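Long-range contact in uncharacterized protein (Shewanella loihica, PDB 3O0L), which is of unknown function but is a DUF1425 family member, probably a bacterial lipoprotein, with an all-beta fold and two chains in its assembly: residues K59-D64 / E103-E108. Residues are numbered along the deposited sequence; the frame is centred on the assembly and turned at random.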
ATOM      1  N   LYS A  59       4.684 -13.546  -1.387  1.00 24.35           N
ATOM      2  CA  LYS A  59       3.846 -14.612  -1.956  1.00 30.09           C
ATOM      3  C   LYS A  59       2.563 -14.048  -2.469  1.00 28.15           C
ATOM      4  O   LYS A  59       2.095 -13.005  -2.001  1.00 24.82           O
ATOM      5  CB  LYS A  59       3.554 -15.746  -0.972  1.00 32.82           C
ATOM      6  CG  LYS A  59       2.522 -15.518   0.064  1.00 41.14           C
ATOM      7  CD  LYS A  59       2.124 -16.886   0.595  1.00 47.97           C
ATOM      8  CE  LYS A  59       1.355 -16.805   1.870  1.00 53.64           C
ATOM      9  NZ  LYS A  59       1.414 -18.128   2.586  1.00 62.25           N
ATOM     10  N   PHE A  60       2.030 -14.707  -3.483  1.00 25.46           N
ATOM     11  CA  PHE A  60       0.715 -14.353  -3.997  1.00 25.55           C
ATOM     12  C   PHE A  60      -0.334 -15.226  -3.356  1.00 28.77           C
ATOM     13  O   PHE A  60      -0.062 -16.380  -3.018  1.00 26.90           O
ATOM     14  CB  PHE A  60       0.616 -14.592  -5.506  1.00 26.03           C
ATOM     15  CG  PHE A  60       1.455 -13.670  -6.356  1.00 23.87           C
ATOM     16  CD1 PHE A  60       0.951 -12.454  -6.792  1.00 25.69           C
ATOM     17  CD2 PHE A  60       2.706 -14.042  -6.771  1.00 27.47           C
ATOM     18  CE1 PHE A  60       1.686 -11.634  -7.571  1.00 27.99           C
ATOM     19  CE2 PHE A  60       3.459 -13.202  -7.570  1.00 25.41           C
ATOM     20  CZ  PHE A  60       2.950 -12.001  -7.976  1.00 27.32           C
ATOM     21  N   THR A  61      -1.545 -14.694  -3.264  1.00 25.19           N
ATOM     22  CA  THR A  61      -2.729 -15.472  -2.910  1.00 27.47           C
ATOM     23  C   THR A  61      -3.765 -15.223  -4.011  1.00 27.45           C
ATOM     24  O   THR A  61      -3.727 -14.195  -4.718  1.00 28.90           O
ATOM     25  CB  THR A  61      -3.311 -15.074  -1.557  1.00 29.87           C
ATOM     26  OG1 THR A  61      -3.577 -13.682  -1.578  1.00 37.83           O
ATOM     27  CG2 THR A  61      -2.292 -15.318  -0.416  1.00 23.33           C
ATOM     28  N   TRP A  62      -4.676 -16.166  -4.162  1.00 25.80           N
ATOM     29  CA  TRP A  62      -5.610 -16.157  -5.255  1.00 26.23           C
ATOM     30  C   TRP A  62      -7.045 -16.245  -4.727  1.00 28.85           C
ATOM     31  O   TRP A  62      -7.325 -16.946  -3.750  1.00 29.39           O
ATOM     32  CB  TRP A  62      -5.324 -17.367  -6.110  1.00 24.64           C
ATOM     33  CG  TRP A  62      -4.027 -17.294  -6.793  1.00 22.75           C
ATOM     34  CD1 TRP A  62      -2.836 -17.746  -6.345  1.00 24.52           C
ATOM     35  CD2 TRP A  62      -3.776 -16.691  -8.059  1.00 23.03           C
ATOM     36  NE1 TRP A  62      -1.840 -17.482  -7.263  1.00 24.84           N
ATOM     37  CE2 TRP A  62      -2.401 -16.858  -8.338  1.00 25.62           C
ATOM     38  CE3 TRP A  62      -4.591 -16.081  -9.019  1.00 29.74           C
ATOM     39  CZ2 TRP A  62      -1.818 -16.389  -9.522  1.00 30.68           C
ATOM     40  CZ3 TRP A  62      -4.003 -15.602 -10.187  1.00 29.17           C
ATOM     41  CH2 TRP A  62      -2.637 -15.766 -10.420  1.00 27.23           C
ATOM     42  N   TYR A  63      -7.956 -15.564  -5.419  1.00 30.65           N
ATOM     43  CA  TYR A  63      -9.370 -15.515  -5.053  1.00 33.33           C
ATOM     44  C   TYR A  63     -10.269 -15.782  -6.248  1.00 32.65           C
ATOM     45  O   TYR A  63      -9.939 -15.463  -7.387  1.00 33.47           O
ATOM     46  CB  TYR A  63      -9.715 -14.139  -4.458  1.00 35.93           C
ATOM     47  CG  TYR A  63      -8.808 -13.785  -3.332  1.00 33.47           C
ATOM     48  CD1 TYR A  63      -9.089 -14.186  -2.024  1.00 47.16           C
ATOM     49  CD2 TYR A  63      -7.627 -13.112  -3.572  1.00 37.36           C
ATOM     50  CE1 TYR A  63      -8.219 -13.883  -0.985  1.00 49.37           C
ATOM     51  CE2 TYR A  63      -6.766 -12.810  -2.547  1.00 41.70           C
ATOM     52  CZ  TYR A  63      -7.056 -13.194  -1.266  1.00 47.93           C
ATOM     53  OH  TYR A  63      -6.158 -12.886  -0.286  1.00 54.21           O
ATOM     54  N   ASP A  64     -11.416 -16.358  -5.960  1.00 34.16           N
ATOM     55  CA  ASP A  64     -12.412 -16.681  -6.976  1.00 37.38           C
ATOM     56  C   ASP A  64     -13.417 -15.533  -7.024  1.00 39.76           C
ATOM     57  O   ASP A  64     -13.222 -14.520  -6.345  1.00 37.85           O
ATOM     58  CB  ASP A  64     -13.095 -18.029  -6.669  1.00 39.19           C
ATOM     59  CG  ASP A  64     -14.029 -17.994  -5.448  1.00 39.81           C
ATOM     60  OD1 ASP A  64     -14.303 -16.911  -4.879  1.00 47.63           O
ATOM     61  OD2 ASP A  64     -14.488 -19.091  -5.060  1.00 44.58           O
ATOM     62  N   GLU A 103      -3.496 -11.333  -5.191  1.00 29.48           N
ATOM     63  CA  GLU A 103      -2.970 -10.288  -4.311  0.50 28.38           C
ATOM     64  C   GLU A 103      -1.526 -10.674  -3.990  1.00 28.01           C
ATOM     65  O   GLU A 103      -1.234 -11.858  -3.737  1.00 26.61           O
ATOM     66  CB  GLU A 103      -3.801 -10.172  -3.026  0.50 29.62           C
ATOM     67  CG  GLU A 103      -5.253  -9.733  -3.230  0.50 33.36           C
ATOM     68  CD  GLU A 103      -6.109  -9.799  -1.957  0.50 43.44           C
ATOM     69  OE1 GLU A 103      -5.627 -10.296  -0.910  0.50 44.81           O
ATOM     70  OE2 GLU A 103      -7.283  -9.365  -2.009  0.50 44.86           O
ATOM     71  N   LEU A 104      -0.613  -9.714  -4.049  1.00 24.44           N
ATOM     72  CA  LEU A 104       0.790  -9.923  -3.704  1.00 24.18           C
ATOM     73  C   LEU A 104       1.009  -9.420  -2.292  1.00 25.59           C
ATOM     74  O   LEU A 104       0.616  -8.294  -1.989  1.00 28.07           O
ATOM     75  CB  LEU A 104       1.703  -9.163  -4.666  1.00 23.28           C
ATOM     76  CG  LEU A 104       3.214  -9.161  -4.424  1.00 25.28           C
ATOM     77  CD1 LEU A 104       3.756 -10.615  -4.393  1.00 23.50           C
ATOM     78  CD2 LEU A 104       3.936  -8.341  -5.475  1.00 29.08           C
ATOM     79  N   TYR A 105       1.619 -10.245  -1.438  1.00 24.70           N
ATOM     80  CA  TYR A 105       2.057  -9.854  -0.085  1.00 25.51           C
ATOM     81  C   TYR A 105       3.568  -9.841   0.004  1.00 26.09           C
ATOM     82  O   TYR A 105       4.213 -10.735  -0.527  1.00 26.61           O
ATOM     83  CB  TYR A 105       1.530 -10.828   0.955  1.00 25.96           C
ATOM     84  CG  TYR A 105       0.035 -10.783   1.064  1.00 27.70           C
ATOM     85  CD1 TYR A 105      -0.783 -11.529   0.224  1.00 32.10           C
ATOM     86  CD2 TYR A 105      -0.566  -9.904   1.959  1.00 38.53           C
ATOM     87  CE1 TYR A 105      -2.147 -11.425   0.311  1.00 35.31           C
ATOM     88  CE2 TYR A 105      -1.931  -9.802   2.062  1.00 36.41           C
ATOM     89  CZ  TYR A 105      -2.706 -10.565   1.255  1.00 40.76           C
ATOM     90  OH  TYR A 105      -4.048 -10.421   1.393  1.00 46.31           O
ATOM     91  N   VAL A 106       4.121  -8.809   0.652  1.00 23.94           N
ATOM     92  CA  VAL A 106       5.538  -8.652   0.856  1.00 23.34           C
ATOM     93  C   VAL A 106       5.761  -8.385   2.312  1.00 27.07           C
ATOM     94  O   VAL A 106       5.055  -7.562   2.923  1.00 26.66           O
ATOM     95  CB  VAL A 106       6.109  -7.486   0.016  1.00 26.54           C
ATOM     96  CG1 VAL A 106       7.532  -7.149   0.406  1.00 25.13           C
ATOM     97  CG2 VAL A 106       6.000  -7.786  -1.499  1.00 23.06           C
ATOM     98  N   ARG A 107       6.735  -9.078   2.896  1.00 23.79           N
ATOM     99  CA  ARG A 107       7.052  -8.798   4.270  1.00 25.82           C
ATOM    100  C   ARG A 107       8.522  -8.506   4.432  1.00 25.37           C
ATOM    101  O   ARG A 107       9.356  -8.993   3.673  1.00 27.97           O
ATOM    102  CB  ARG A 107       6.483  -9.851   5.191  1.00 30.51           C
ATOM    103  CG  ARG A 107       7.089 -11.133   5.144  1.00 35.11           C
ATOM    104  CD  ARG A 107       6.254 -12.120   5.976  1.00 42.86           C
ATOM    105  NE  ARG A 107       6.974 -13.370   6.053  1.00 42.74           N
ATOM    106  CZ  ARG A 107       6.513 -14.503   6.589  1.00 50.02           C
ATOM    107  NH1 ARG A 107       5.293 -14.602   7.134  1.00 42.72           N
ATOM    108  NH2 ARG A 107       7.298 -15.558   6.564  1.00 45.74           N
ATOM    109  N   GLU A 108       8.820  -7.623   5.382  1.00 25.99           N
ATOM    110  CA  GLU A 108      10.181  -7.226   5.680  1.00 32.62           C
ATOM    111  C   GLU A 108      10.304  -7.059   7.171  1.00 33.58           C
ATOM    112  O   GLU A 108       9.324  -6.761   7.860  1.00 30.85           O
ATOM    113  CB  GLU A 108      10.560  -5.920   4.963  1.00 34.64           C
ATOM    114  CG  GLU A 108       9.591  -4.790   5.231  1.00 45.03           C
ATOM    115  CD  GLU A 108      10.079  -3.423   4.732  1.00 59.98           C
ATOM    116  OE1 GLU A 108      10.893  -2.774   5.456  1.00 58.61           O
ATOM    117  OE2 GLU A 108       9.626  -2.999   3.637  1.00 52.57           O
TER
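The OH of Tyr63 lies between two polar partners. Tyr63 OH to Glu103 OE1 is a weak hydrogen bond of 2.7 Å. Thr61 OG1 donates to Tyr63 OH at 3.0 Å. The Tyr63 side chain crosses that of Glu103 at about a right angle, with ring and carboxylate planes 48° apart. This holds for one of two modelled Glu103 conformers, so it is less certain than the backbone bonds. Glu103 runs extended beyond CG (chi2 173°), which carries its carboxylate to the phenol. Its other oxygen, OE2, forms a salt bridge with Arg101, the main polar partner of this group. Thr61 OG1 also touches Tyr105 CE1 at 3.3 Å, meeting the ring at its edge and in its plane. An alanine in place of Tyr63 would probably leave the Thr61 hydroxyl without this acceptor and take away one phenol from beside Glu103 OE1.

On the other face of the sheet, Leu104 CD1 sits over the centre of the Phe60 ring, 3.9 Å from the centroid, a CH-pi contact. Chi1 of Leu104 puts CG anti to the backbone N, and chi2 near 57° then turns CD1 over the ring.

The backbones form an antiparallel ladder. Lys59 and Tyr105 are a hydrogen-bonded pair, as are Thr61 and Glu103; Phe60 and Leu104 are the non-hydrogen-bonded pair between them.

Within the chain, strand 54-63 lies between 78-82 and 101-109. Phe60 and Leu104 face strands 40-48 and 22-34 in the core between two antiparallel sheets, consistent with an E-set beta-sandwich. From Tyr105 to Glu108, strand 101-109 pairs antiparallel with a strand of the second subunit, so the sheet runs on across the interface.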